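Local atomic coordinates of pili retraction protein PilT (Thermus thermophilus, PDB entry 5FL3), a protein that probably binds and hydrolyses ATP as a motor of the secretion ATPase (GspE) family, powering retraction of type IV pili. Residues R61-P66 with F80-P85; Q261-L266 with K305-T310; A316-S321 with F328-V333. All coordinates share one frame; numbering follows the deposited sequence.

Interaction 1 of 3, residues R61-P66 with F80-P85; sequences RALLTP and FAYTIP
Leu63 and Leu64, at the end of helix 53-63 and just beyond it, each lay one methyl on an aromatic ring of strand 78-84. Leu63 is the more far-reaching. Its CB lies 4.2 Å from Phe80 CE2, a loose, oblique approach to that ring. With CG turned opposite its own carbonyl carbon (chi1 -66°), the branch is carried on past Phe80, and at the tip CD2 comes over one face of the Tyr82 ring, 3.6 Å from the ring centroid. This is a CH-pi contact displaced toward the phenol end: CD2 is 3.5 Å from Tyr82 CZ. Leucine suits the place because its forked end can rest on the ring; the side chain also touches Leu12 of helix 11-21 and Leu103 and Met105 of strand 100-108.

The setting is the N-terminal domain, whose six-stranded antiparallel sheet, PAS-like as in other PilT proteins, has strand 78-84 at one border; Phe80 and Tyr82 pair through their backbones with Cys92 and Phe90 of the next strand. Two residues apart, the side chains of Phe80 and Tyr82 leave the strand on the side of the leucines, and their flat rings offer the faces on which the methyls lie.

Leu64 CD2 stands almost squarely above the middle of Phe80, 3.6 Å from the ring centroid and 11° off its normal, the two side chains crossing at about a right angle. It also packs on Leu69 and Leu72 of helix 66-72. Thr65 is the N-cap, its side chain capping a backbone N of that helix, while its own N is bonded to Gln68 OE1, an arrangement consistent with a capping box.

Interaction 2 of 3, residues Q261-L266 with K305-T310; sequences QVRVLL and KDEEKT. Unlike the reference sequence in segment 305-310: Thr310 (reference Met).
Arg263 reaches from helix 259-269 across to the loop 305-310 and carries nearly all of this contact. Van der Waals packing comes first. Its aliphatic part passes Lys305, with Arg263 CD 3.7 Å from Lys305 O. Because the chain is extended from CG to NE, the guanidinium arrives beneath Glu307, whose CB sits over one face, offset toward the rim and 3.6 Å from Arg263 NH2.

Electrostatics is a second element. Glu307 OE1 is 4.2 Å from Arg263 NH2; the carboxylate is inclined by 22° to the guanidinium and its OE1 lies well out of that plane, so no N-H points at it. The opposite charges would probably attract, but the spacing is beyond a salt bridge. An arginine fits here because it combines a long apolar stem with a flat cation that can be packed on its face.

In the fold, the contact ties a helix of the ATPase domain, leading into strand 270-280, to the turn that leaves helix 298-305. Hydrogen bonding explains how the cation is placed: Arg263 NH1 donates to Leu304 O at that helix's C-terminal end, where a positive charge would probably interact favourably with the helix dipole.

Thr310, methionine in the reference sequence, has its OG1 3.1 Å from Arg263 NH1, but the hydroxyl's main partner is Leu303 O. The loop itself is shaped by an Asx turn, in which Glu308 N donates to Asp306 OD1 (3.1 Å) from above the carboxylate plane.

Interaction 3 of 3, residues A316-S321 with F328-V333; sequences AMMEGS and FDQHLV
Met318, the last residue of helix 313-318, and Gln330, in the first turn of helix 328-337, bring the two backbones nearest, their CA atoms 7.3 Å apart. Glu319 then departs from helical geometry, and Gly320 N bonds to Met317 O (3.0 Å) as the chain turns away. Met318 O lies at the helix's C-terminal end, and Gln330 gives it a donor.

The NE2 of Gln330 binds Met318 O at 3.1 Å with an N-H...O angle of 156°, in the carbonyl plane and on a lone pair; the acceptor also lies close to the glutamine's own amide plane. The chain, extended beyond CG, spans the gap and sets the amide beside Met318, with Gln330 OE1 3.6 Å from Met318 CG.

These helices follow the ATPase sheet and cover its border strand: Met317 packs on Glu292 and Leu294 of strand 287-295, and Leu359 of helix 353-361 touches both Met318 and Gln330. Glutamine suits the position because its amide works at both ends. While NE2 reaches across, OE1 accepts from Thr327 N just before helix 328-337, as in one half of a capping box.

With an alanine in place of Gln330, Met318 O and Thr327 N would probably lose these bonds and a gap would open beside the Met318 side chain. The flexible, unbranched methionine flanks the amide with CB and CG and bends at its thioether (chi3 65°).

Overall arrangement
Interaction 1 is the most buried of the three and wholly apolar, leucine methyls on aromatic faces in the N-terminal domain. Interactions 2 and 3 lie on the other side of the chain's centre, about 51 and 48 Å from interaction 1, centre to centre, and are partly buried. There the chemistry turns polar, near the C-terminal ends of helices 298-305 and 313-318: 261-266 with 305-310 rests on a packed guanidinium and nearby charges, 316-321 with 328-333 on one directed amide bond. These two are neighbours, about 7 Å apart at their nearest atoms; loop 305-310 leads into helix 313-318, so a single run of chain serves both. None of the three reaches the ADP pocket.

Interaction 1 of 3, residues R61-P66 with F80-P85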
ATOM      1  N   ARG A  61      19.414  18.014 -16.324  1.00 48.88           N
ATOM      2  CA  ARG A  61      20.623  17.611 -17.041  1.00 51.69           C
ATOM      3  C   ARG A  61      21.678  17.026 -16.096  1.00 53.42           C
ATOM      4  O   ARG A  61      22.468  16.167 -16.497  1.00 59.25           O
ATOM      5  CB  ARG A  61      21.208  18.789 -17.823  1.00 58.05           C
ATOM      6  CG  ARG A  61      20.253  19.367 -18.838  1.00 59.44           C
ATOM      7  CD  ARG A  61      20.923  20.190 -19.941  1.00 63.28           C
ATOM      8  NE  ARG A  61      19.894  20.619 -20.892  1.00 70.55           N
ATOM      9  CZ  ARG A  61      19.510  19.913 -21.955  1.00 71.52           C
ATOM     10  NH1 ARG A  61      20.102  18.754 -22.231  1.00 75.75           N
ATOM     11  NH2 ARG A  61      18.546  20.365 -22.751  1.00 59.94           N
ATOM     12  N   ALA A  62      21.671  17.481 -14.842  1.00 48.38           N
ATOM     13  CA  ALA A  62      22.595  16.990 -13.826  1.00 45.86           C
ATOM     14  C   ALA A  62      22.271  15.570 -13.376  1.00 50.98           C
ATOM     15  O   ALA A  62      23.124  14.891 -12.817  1.00 57.44           O
ATOM     16  CB  ALA A  62      22.593  17.912 -12.636  1.00 47.26           C
ATOM     17  N   LEU A  63      21.041  15.125 -13.613  1.00 51.55           N
ATOM     18  CA  LEU A  63      20.607  13.802 -13.177  1.00 53.21           C
ATOM     19  C   LEU A  63      20.720  12.715 -14.252  1.00 53.12           C
ATOM     20  O   LEU A  63      20.781  11.532 -13.938  1.00 56.16           O
ATOM     21  CB  LEU A  63      19.164  13.871 -12.676  1.00 48.84           C
ATOM     22  CG  LEU A  63      19.015  14.704 -11.408  1.00 51.43           C
ATOM     23  CD1 LEU A  63      17.592  14.655 -10.925  1.00 48.35           C
ATOM     24  CD2 LEU A  63      19.960  14.198 -10.339  1.00 49.23           C
ATOM     25  N   LEU A  64      20.752  13.116 -15.514  1.00 51.71           N
ATOM     26  CA  LEU A  64      20.743  12.164 -16.614  1.00 53.06           C
ATOM     27  C   LEU A  64      22.134  11.757 -17.091  1.00 55.96           C
ATOM     28  O   LEU A  64      23.078  12.537 -17.039  1.00 56.09           O
ATOM     29  CB  LEU A  64      19.976  12.745 -17.795  1.00 54.76           C
ATOM     30  CG  LEU A  64      18.514  13.063 -17.553  1.00 55.30           C
ATOM     31  CD1 LEU A  64      17.970  13.801 -18.763  1.00 51.31           C
ATOM     32  CD2 LEU A  64      17.745  11.764 -17.274  1.00 53.52           C
ATOM     33  N   THR A  65      22.241  10.532 -17.586  1.00 57.33           N
ATOM     34  CA  THR A  65      23.459  10.080 -18.232  1.00 57.99           C
ATOM     35  C   THR A  65      23.472  10.680 -19.634  1.00 62.75           C
ATOM     36  O   THR A  65      22.419  11.081 -20.145  1.00 61.58           O
ATOM     37  CB  THR A  65      23.539   8.542 -18.283  1.00 60.32           C
ATOM     38  OG1 THR A  65      22.569   8.034 -19.210  1.00 57.09           O
ATOM     39  CG2 THR A  65      23.291   7.949 -16.889  1.00 57.37           C
ATOM     40  N   PRO A  66      24.664  10.783 -20.253  1.00 65.47           N
ATOM     41  CA  PRO A  66      24.729  11.417 -21.577  1.00 64.53           C
ATOM     42  C   PRO A  66      23.855  10.740 -22.639  1.00 61.98           C
ATOM     43  O   PRO A  66      23.312  11.428 -23.514  1.00 59.71           O
ATOM     44  CB  PRO A  66      26.215  11.322 -21.925  1.00 61.40           C
ATOM     45  CG  PRO A  66      26.892  11.417 -20.585  1.00 57.18           C
ATOM     46  CD  PRO A  66      26.008  10.605 -19.666  1.00 61.04           C
ATOM     47  N   PHE A  80      13.001   7.391 -15.067  1.00 45.86           N
ATOM     48  CA  PHE A  80      14.345   6.838 -14.861  1.00 47.13           C
ATOM     49  C   PHE A  80      14.780   6.704 -13.384  1.00 48.02           C
ATOM     50  O   PHE A  80      14.318   7.435 -12.500  1.00 46.53           O
ATOM     51  CB  PHE A  80      15.379   7.683 -15.634  1.00 45.10           C
ATOM     52  CG  PHE A  80      15.539   9.090 -15.110  1.00 50.85           C
ATOM     53  CD1 PHE A  80      14.713  10.118 -15.562  1.00 46.91           C
ATOM     54  CD2 PHE A  80      16.505   9.385 -14.155  1.00 48.36           C
ATOM     55  CE1 PHE A  80      14.849  11.404 -15.077  1.00 41.87           C
ATOM     56  CE2 PHE A  80      16.642  10.672 -13.668  1.00 51.25           C
ATOM     57  CZ  PHE A  80      15.805  11.682 -14.133  1.00 46.76           C
ATOM     58  N   ALA A  81      15.681   5.759 -13.130  1.00 48.68           N
ATOM     59  CA  ALA A  81      16.247   5.571 -11.796  1.00 48.09           C
ATOM     60  C   ALA A  81      17.447   6.478 -11.552  1.00 45.99           C
ATOM     61  O   ALA A  81      18.209   6.788 -12.459  1.00 47.58           O
ATOM     62  CB  ALA A  81      16.647   4.118 -11.591  1.00 39.82           C
ATOM     63  N   TYR A  82      17.622   6.898 -10.312  1.00 45.58           N
ATOM     64  CA  TYR A  82      18.778   7.695  -9.966  1.00 43.77           C
ATOM     65  C   TYR A  82      19.154   7.443  -8.512  1.00 49.26           C
ATOM     66  O   TYR A  82      18.290   7.396  -7.637  1.00 45.61           O
ATOM     67  CB  TYR A  82      18.508   9.171 -10.214  1.00 46.18           C
ATOM     68  CG  TYR A  82      19.559  10.068  -9.609  1.00 52.12           C
ATOM     69  CD1 TYR A  82      20.778  10.277 -10.248  1.00 51.08           C
ATOM     70  CD2 TYR A  82      19.335  10.704  -8.395  1.00 52.83           C
ATOM     71  CE1 TYR A  82      21.741  11.085  -9.691  1.00 48.99           C
ATOM     72  CE2 TYR A  82      20.294  11.516  -7.830  1.00 54.34           C
ATOM     73  CZ  TYR A  82      21.493  11.703  -8.480  1.00 55.87           C
ATOM     74  OH  TYR A  82      22.442  12.520  -7.910  1.00 63.23           O
ATOM     75  N   THR A  83      20.445   7.269  -8.254  1.00 49.71           N
ATOM     76  CA  THR A  83      20.875   6.956  -6.899  1.00 51.58           C
ATOM     77  C   THR A  83      21.895   7.937  -6.336  1.00 51.14           C
ATOM     78  O   THR A  83      22.860   8.293  -7.004  1.00 53.02           O
ATOM     79  CB  THR A  83      21.471   5.571  -6.847  1.00 50.55           C
ATOM     80  OG1 THR A  83      20.657   4.700  -7.632  1.00 52.43           O
ATOM     81  CG2 THR A  83      21.524   5.076  -5.407  1.00 53.52           C
ATOM     82  N   ILE A  84      21.666   8.392  -5.113  1.00 46.58           N
ATOM     83  CA  ILE A  84      22.714   9.082  -4.385  1.00 52.15           C
ATOM     84  C   ILE A  84      23.292   8.076  -3.397  1.00 56.42           C
ATOM     85  O   ILE A  84      22.667   7.777  -2.367  1.00 54.21           O
ATOM     86  CB  ILE A  84      22.211  10.322  -3.647  1.00 51.39           C
ATOM     87  CG1 ILE A  84      21.502  11.268  -4.606  1.00 49.54           C
ATOM     88  CG2 ILE A  84      23.369  11.053  -2.973  1.00 48.27           C
ATOM     89  CD1 ILE A  84      20.926  12.467  -3.899  1.00 50.83           C
ATOM     90  N   PRO A  85      24.474   7.525  -3.728  1.00 60.49           N
ATOM     91  CA  PRO A  85      25.106   6.439  -2.965  1.00 61.11           C
ATOM     92  C   PRO A  85      25.017   6.638  -1.456  1.00 60.52           C
ATOM     93  O   PRO A  85      25.421   7.674  -0.931  1.00 59.19           O
ATOM     94  CB  PRO A  85      26.550   6.481  -3.453  1.00 59.57           C
ATOM     95  CG  PRO A  85      26.408   6.899  -4.899  1.00 54.25           C
ATOM     96  CD  PRO A  85      25.300   7.934  -4.883  1.00 55.65           C
TER

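Interaction 2 of 3, residues Q261-L266 with K305-T310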
ATOM      1  N   GLN A 261     -20.298 -18.878  -7.309  1.00 55.59           N
ATOM      2  CA  GLN A 261     -18.996 -19.518  -7.494  1.00 52.71           C
ATOM      3  C   GLN A 261     -17.941 -18.654  -6.832  1.00 51.39           C
ATOM      4  O   GLN A 261     -17.109 -19.144  -6.074  1.00 48.98           O
ATOM      5  CB  GLN A 261     -18.653 -19.725  -8.974  1.00 51.70           C
ATOM      6  CG  GLN A 261     -19.345 -20.914  -9.614  1.00 58.25           C
ATOM      7  CD  GLN A 261     -19.236 -22.175  -8.764  1.00 59.28           C
ATOM      8  OE1 GLN A 261     -20.107 -22.453  -7.938  1.00 59.74           O
ATOM      9  NE2 GLN A 261     -18.170 -22.949  -8.971  1.00 58.05           N
ATOM     10  N   VAL A 262     -17.997 -17.356  -7.111  1.00 51.10           N
ATOM     11  CA  VAL A 262     -17.032 -16.413  -6.565  1.00 47.99           C
ATOM     12  C   VAL A 262     -17.090 -16.383  -5.015  1.00 48.40           C
ATOM     13  O   VAL A 262     -16.043 -16.397  -4.354  1.00 44.21           O
ATOM     14  CB  VAL A 262     -17.248 -15.011  -7.179  1.00 48.70           C
ATOM     15  CG1 VAL A 262     -16.158 -14.067  -6.771  1.00 46.52           C
ATOM     16  CG2 VAL A 262     -17.256 -15.116  -8.692  1.00 48.27           C
ATOM     17  N   ARG A 263     -18.290 -16.391  -4.430  1.00 48.40           N
ATOM     18  CA  ARG A 263     -18.402 -16.458  -2.968  1.00 44.37           C
ATOM     19  C   ARG A 263     -17.741 -17.698  -2.415  1.00 47.56           C
ATOM     20  O   ARG A 263     -17.010 -17.637  -1.424  1.00 42.70           O
ATOM     21  CB  ARG A 263     -19.852 -16.445  -2.516  1.00 50.53           C
ATOM     22  CG  ARG A 263     -20.571 -15.177  -2.812  1.00 54.63           C
ATOM     23  CD  ARG A 263     -21.760 -15.025  -1.906  1.00 51.86           C
ATOM     24  NE  ARG A 263     -22.426 -13.773  -2.207  1.00 55.06           N
ATOM     25  CZ  ARG A 263     -22.305 -12.679  -1.468  1.00 57.53           C
ATOM     26  NH1 ARG A 263     -21.552 -12.714  -0.372  1.00 47.79           N
ATOM     27  NH2 ARG A 263     -22.944 -11.562  -1.822  1.00 59.01           N
ATOM     28  N   VAL A 264     -18.023 -18.835  -3.048  1.00 51.90           N
ATOM     29  CA  VAL A 264     -17.411 -20.092  -2.639  1.00 51.93           C
ATOM     30  C   VAL A 264     -15.901 -19.939  -2.694  1.00 42.52           C
ATOM     31  O   VAL A 264     -15.205 -20.203  -1.715  1.00 46.54           O
ATOM     32  CB  VAL A 264     -17.867 -21.276  -3.522  1.00 54.30           C
ATOM     33  CG1 VAL A 264     -16.969 -22.484  -3.294  1.00 52.85           C
ATOM     34  CG2 VAL A 264     -19.333 -21.625  -3.231  1.00 49.13           C
ATOM     35  N   LEU A 265     -15.409 -19.461  -3.827  1.00 43.79           N
ATOM     36  CA  LEU A 265     -13.982 -19.236  -4.007  1.00 44.40           C
ATOM     37  C   LEU A 265     -13.456 -18.231  -2.988  1.00 42.63           C
ATOM     38  O   LEU A 265     -12.428 -18.467  -2.347  1.00 39.98           O
ATOM     39  CB  LEU A 265     -13.690 -18.764  -5.430  1.00 38.77           C
ATOM     40  CG  LEU A 265     -12.229 -18.546  -5.813  1.00 43.96           C
ATOM     41  CD1 LEU A 265     -11.390 -19.804  -5.622  1.00 39.90           C
ATOM     42  CD2 LEU A 265     -12.140 -18.062  -7.249  1.00 44.48           C
ATOM     43  N   LEU A 266     -14.164 -17.118  -2.822  1.00 38.93           N
ATOM     44  CA  LEU A 266     -13.704 -16.102  -1.888  1.00 38.12           C
ATOM     45  C   LEU A 266     -13.699 -16.621  -0.444  1.00 43.82           C
ATOM     46  O   LEU A 266     -12.695 -16.487   0.266  1.00 42.28           O
ATOM     47  CB  LEU A 266     -14.549 -14.841  -2.008  1.00 40.33           C
ATOM     48  CG  LEU A 266     -14.157 -13.661  -1.104  1.00 39.85           C
ATOM     49  CD1 LEU A 266     -12.683 -13.311  -1.208  1.00 32.91           C
ATOM     50  CD2 LEU A 266     -15.006 -12.465  -1.444  1.00 35.14           C
ATOM     51  N   LYS A 305     -19.819 -16.983   2.414  1.00 51.66           N
ATOM     52  CA  LYS A 305     -20.324 -17.923   1.433  1.00 53.35           C
ATOM     53  C   LYS A 305     -21.832 -17.741   1.226  1.00 54.86           C
ATOM     54  O   LYS A 305     -22.358 -18.080   0.164  1.00 56.44           O
ATOM     55  CB  LYS A 305     -19.963 -19.351   1.864  1.00 51.30           C
ATOM     56  CG  LYS A 305     -20.658 -20.448   1.101  1.00 57.67           C
ATOM     57  CD  LYS A 305     -20.176 -21.827   1.533  1.00 60.67           C
ATOM     58  CE  LYS A 305     -21.000 -22.947   0.863  1.00 67.49           C
ATOM     59  NZ  LYS A 305     -22.425 -22.575   0.468  1.00 58.71           N
ATOM     60  N   ASP A 306     -22.501 -17.164   2.223  1.00 52.16           N
ATOM     61  CA  ASP A 306     -23.947 -16.950   2.196  1.00 58.01           C
ATOM     62  C   ASP A 306     -24.301 -15.467   2.093  1.00 58.99           C
ATOM     63  O   ASP A 306     -24.088 -14.717   3.039  1.00 58.23           O
ATOM     64  CB  ASP A 306     -24.588 -17.545   3.455  1.00 64.11           C
ATOM     65  CG  ASP A 306     -26.125 -17.598   3.386  1.00 67.76           C
ATOM     66  OD1 ASP A 306     -26.743 -16.872   2.568  1.00 64.35           O
ATOM     67  OD2 ASP A 306     -26.716 -18.381   4.171  1.00 67.96           O
ATOM     68  N   GLU A 307     -24.879 -15.060   0.966  1.00 57.43           N
ATOM     69  CA  GLU A 307     -25.194 -13.652   0.727  1.00 61.60           C
ATOM     70  C   GLU A 307     -26.121 -13.007   1.780  1.00 65.06           C
ATOM     71  O   GLU A 307     -26.025 -11.806   2.054  1.00 60.68           O
ATOM     72  CB  GLU A 307     -25.806 -13.492  -0.664  1.00 57.07           C
ATOM     73  CG  GLU A 307     -26.512 -12.173  -0.867  1.00 64.75           C
ATOM     74  CD  GLU A 307     -26.883 -11.930  -2.314  1.00 80.03           C
ATOM     75  OE1 GLU A 307     -26.712 -12.853  -3.146  1.00 74.59           O
ATOM     76  OE2 GLU A 307     -27.344 -10.807  -2.621  1.00 91.47           O
ATOM     77  N   GLU A 308     -26.998 -13.805   2.379  1.00 66.81           N
ATOM     78  CA  GLU A 308     -27.950 -13.281   3.355  1.00 67.50           C
ATOM     79  C   GLU A 308     -27.298 -13.020   4.710  1.00 65.41           C
ATOM     80  O   GLU A 308     -27.755 -12.172   5.476  1.00 62.60           O
ATOM     81  CB  GLU A 308     -29.130 -14.241   3.519  1.00 68.90           C
ATOM     82  CG  GLU A 308     -30.005 -14.343   2.285  1.00 75.42           C
ATOM     83  CD  GLU A 308     -30.933 -15.535   2.334  1.00 85.97           C
ATOM     84  OE1 GLU A 308     -30.923 -16.251   3.359  1.00 90.87           O
ATOM     85  OE2 GLU A 308     -31.667 -15.765   1.348  1.00 87.82           O
ATOM     86  N   LYS A 309     -26.222 -13.744   5.002  1.00 64.93           N
ATOM     87  CA  LYS A 309     -25.566 -13.608   6.294  1.00 61.32           C
ATOM     88  C   LYS A 309     -24.318 -12.724   6.209  1.00 59.59           C
ATOM     89  O   LYS A 309     -23.603 -12.549   7.199  1.00 61.34           O
ATOM     90  CB  LYS A 309     -25.206 -14.992   6.858  1.00 65.39           C
ATOM     91  CG  LYS A 309     -26.326 -16.037   6.743  1.00 68.70           C
ATOM     92  CD  LYS A 309     -25.915 -17.397   7.324  1.00 68.99           C
ATOM     93  CE  LYS A 309     -26.264 -17.504   8.816  1.00 79.25           C
ATOM     94  NZ  LYS A 309     -25.375 -18.444   9.585  1.00 78.05           N
ATOM     95  N   THR A 310     -24.067 -12.155   5.035  1.00 61.19           N
ATOM     96  CA  THR A 310     -22.817 -11.423   4.794  1.00 59.37           C
ATOM     97  C   THR A 310     -22.722 -10.105   5.576  1.00 57.88           C
ATOM     98  O   THR A 310     -21.650  -9.772   6.081  1.00 58.95           O
ATOM     99  CB  THR A 310     -22.615 -11.138   3.292  1.00 58.11           C
ATOM    100  OG1 THR A 310     -22.393 -12.370   2.600  1.00 58.41           O
ATOM    101  CG2 THR A 310     -21.415 -10.240   3.075  1.00 57.02           C
TER

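Interaction 3 of 3, residues A316-S321 with F328-V333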
ATOM      1  N   ALA A 316     -19.615  -9.783  13.640  1.00 53.79           N
ATOM      2  CA  ALA A 316     -18.510 -10.725  13.765  1.00 47.43           C
ATOM      3  C   ALA A 316     -17.209 -10.037  14.141  1.00 54.98           C
ATOM      4  O   ALA A 316     -16.444 -10.533  14.977  1.00 57.40           O
ATOM      5  CB  ALA A 316     -18.332 -11.488  12.466  1.00 52.65           C
ATOM      6  N   MET A 317     -16.955  -8.898  13.506  1.00 52.75           N
ATOM      7  CA  MET A 317     -15.759  -8.117  13.781  1.00 52.45           C
ATOM      8  C   MET A 317     -15.798  -7.486  15.176  1.00 58.10           C
ATOM      9  O   MET A 317     -14.820  -7.551  15.942  1.00 53.51           O
ATOM     10  CB  MET A 317     -15.579  -7.037  12.706  1.00 50.24           C
ATOM     11  CG  MET A 317     -14.804  -7.530  11.490  1.00 48.54           C
ATOM     12  SD  MET A 317     -14.617  -6.307  10.191  1.00 45.61           S
ATOM     13  CE  MET A 317     -16.303  -6.208   9.608  1.00 43.59           C
ATOM     14  N   MET A 318     -16.939  -6.888  15.507  1.00 57.41           N
ATOM     15  CA  MET A 318     -17.097  -6.213  16.784  1.00 55.05           C
ATOM     16  C   MET A 318     -16.939  -7.154  17.973  1.00 54.43           C
ATOM     17  O   MET A 318     -16.587  -6.719  19.060  1.00 54.78           O
ATOM     18  CB  MET A 318     -18.448  -5.517  16.827  1.00 56.35           C
ATOM     19  CG  MET A 318     -18.588  -4.471  15.747  1.00 56.86           C
ATOM     20  SD  MET A 318     -20.134  -3.559  15.822  1.00 61.54           S
ATOM     21  CE  MET A 318     -19.940  -2.716  17.389  1.00 57.98           C
ATOM     22  N   GLU A 319     -17.176  -8.443  17.760  1.00 53.47           N
ATOM     23  CA  GLU A 319     -17.031  -9.424  18.823  1.00 54.27           C
ATOM     24  C   GLU A 319     -15.839 -10.349  18.583  1.00 54.97           C
ATOM     25  O   GLU A 319     -15.633 -11.323  19.315  1.00 53.15           O
ATOM     26  CB  GLU A 319     -18.302 -10.262  18.945  1.00 60.11           C
ATOM     27  CG  GLU A 319     -19.556  -9.498  19.361  1.00 63.54           C
ATOM     28  CD  GLU A 319     -20.823 -10.060  18.696  1.00 80.03           C
ATOM     29  OE1 GLU A 319     -20.943 -11.309  18.537  1.00 80.07           O
ATOM     30  OE2 GLU A 319     -21.698  -9.244  18.314  1.00 78.37           O
ATOM     31  N   GLY A 320     -15.056 -10.058  17.552  1.00 53.75           N
ATOM     32  CA  GLY A 320     -14.039 -11.000  17.114  1.00 54.57           C
ATOM     33  C   GLY A 320     -12.649 -10.801  17.678  1.00 50.46           C
ATOM     34  O   GLY A 320     -11.695 -11.426  17.216  1.00 53.26           O
ATOM     35  N   SER A 321     -12.542  -9.950  18.693  1.00 51.22           N
ATOM     36  CA  SER A 321     -11.259  -9.488  19.218  1.00 49.82           C
ATOM     37  C   SER A 321     -10.359 -10.612  19.734  1.00 52.71           C
ATOM     38  O   SER A 321      -9.172 -10.416  19.995  1.00 55.52           O
ATOM     39  CB  SER A 321     -11.513  -8.472  20.327  1.00 49.13           C
ATOM     40  OG  SER A 321     -12.708  -8.791  21.010  1.00 57.17           O
ATOM     41  N   PHE A 328     -13.679  -0.308  11.896  1.00 46.17           N
ATOM     42  CA  PHE A 328     -13.141   1.044  11.911  1.00 53.60           C
ATOM     43  C   PHE A 328     -13.711   1.862  13.060  1.00 51.15           C
ATOM     44  O   PHE A 328     -12.954   2.522  13.775  1.00 47.90           O
ATOM     45  CB  PHE A 328     -13.413   1.780  10.604  1.00 51.19           C
ATOM     46  CG  PHE A 328     -12.201   1.961   9.765  1.00 53.09           C
ATOM     47  CD1 PHE A 328     -11.132   1.095   9.890  1.00 57.02           C
ATOM     48  CD2 PHE A 328     -12.098   3.020   8.891  1.00 61.37           C
ATOM     49  CE1 PHE A 328     -10.006   1.243   9.133  1.00 55.77           C
ATOM     50  CE2 PHE A 328     -10.957   3.173   8.135  1.00 60.36           C
ATOM     51  CZ  PHE A 328      -9.915   2.290   8.230  1.00 52.53           C
ATOM     52  N   ASP A 329     -15.036   1.822  13.222  1.00 51.38           N
ATOM     53  CA  ASP A 329     -15.694   2.664  14.207  1.00 48.71           C
ATOM     54  C   ASP A 329     -15.230   2.263  15.594  1.00 52.20           C
ATOM     55  O   ASP A 329     -15.149   3.106  16.484  1.00 52.38           O
ATOM     56  CB  ASP A 329     -17.216   2.580  14.092  1.00 53.77           C
ATOM     57  CG  ASP A 329     -17.744   3.232  12.820  1.00 57.19           C
ATOM     58  OD1 ASP A 329     -16.935   3.903  12.139  1.00 51.06           O
ATOM     59  OD2 ASP A 329     -18.964   3.093  12.528  1.00 58.32           O
ATOM     60  N   GLN A 330     -14.886   0.987  15.771  1.00 51.21           N
ATOM     61  CA  GLN A 330     -14.313   0.529  17.039  1.00 49.37           C
ATOM     62  C   GLN A 330     -12.904   1.058  17.255  1.00 46.62           C
ATOM     63  O   GLN A 330     -12.576   1.523  18.335  1.00 51.53           O
ATOM     64  CB  GLN A 330     -14.291  -0.999  17.126  1.00 48.44           C
ATOM     65  CG  GLN A 330     -15.619  -1.634  17.476  1.00 48.19           C
ATOM     66  CD  GLN A 330     -15.545  -3.144  17.448  1.00 55.72           C
ATOM     67  OE1 GLN A 330     -15.136  -3.735  16.452  1.00 56.37           O
ATOM     68  NE2 GLN A 330     -15.928  -3.781  18.549  1.00 55.83           N
ATOM     69  N   HIS A 331     -12.064   0.991  16.235  1.00 49.69           N
ATOM     70  CA  HIS A 331     -10.685   1.408  16.426  1.00 49.14           C
ATOM     71  C   HIS A 331     -10.609   2.914  16.615  1.00 48.54           C
ATOM     72  O   HIS A 331      -9.706   3.400  17.292  1.00 50.90           O
ATOM     73  CB  HIS A 331      -9.803   0.970  15.254  1.00 44.56           C
ATOM     74  CG  HIS A 331      -8.337   1.130  15.512  1.00 46.32           C
ATOM     75  ND1 HIS A 331      -7.474   1.701  14.599  1.00 45.46           N
ATOM     76  CD2 HIS A 331      -7.578   0.801  16.586  1.00 50.66           C
ATOM     77  CE1 HIS A 331      -6.252   1.718  15.099  1.00 47.33           C
ATOM     78  NE2 HIS A 331      -6.286   1.175  16.305  1.00 47.54           N
ATOM     79  N   LEU A 332     -11.561   3.642  16.027  1.00 47.77           N
ATOM     80  CA  LEU A 332     -11.570   5.111  16.074  1.00 48.68           C
ATOM     81  C   LEU A 332     -11.852   5.621  17.484  1.00 53.69           C
ATOM     82  O   LEU A 332     -11.145   6.496  17.989  1.00 48.84           O
ATOM     83  CB  LEU A 332     -12.600   5.684  15.107  1.00 44.82           C
ATOM     84  CG  LEU A 332     -12.202   5.720  13.630  1.00 50.29           C
ATOM     85  CD1 LEU A 332     -13.392   6.106  12.760  1.00 50.68           C
ATOM     86  CD2 LEU A 332     -11.014   6.660  13.377  1.00 46.13           C
ATOM     87  N   VAL A 333     -12.900   5.073  18.097  1.00 53.60           N
ATOM     88  CA  VAL A 333     -13.160   5.241  19.523  1.00 53.87           C
ATOM     89  C   VAL A 333     -11.868   5.079  20.328  1.00 54.90           C
ATOM     90  O   VAL A 333     -11.481   5.968  21.095  1.00 53.11           O
ATOM     91  CB  VAL A 333     -14.212   4.225  20.020  1.00 51.09           C
ATOM     92  CG1 VAL A 333     -14.057   3.977  21.499  1.00 51.73           C
ATOM     93  CG2 VAL A 333     -15.621   4.701  19.684  1.00 54.33           C
TER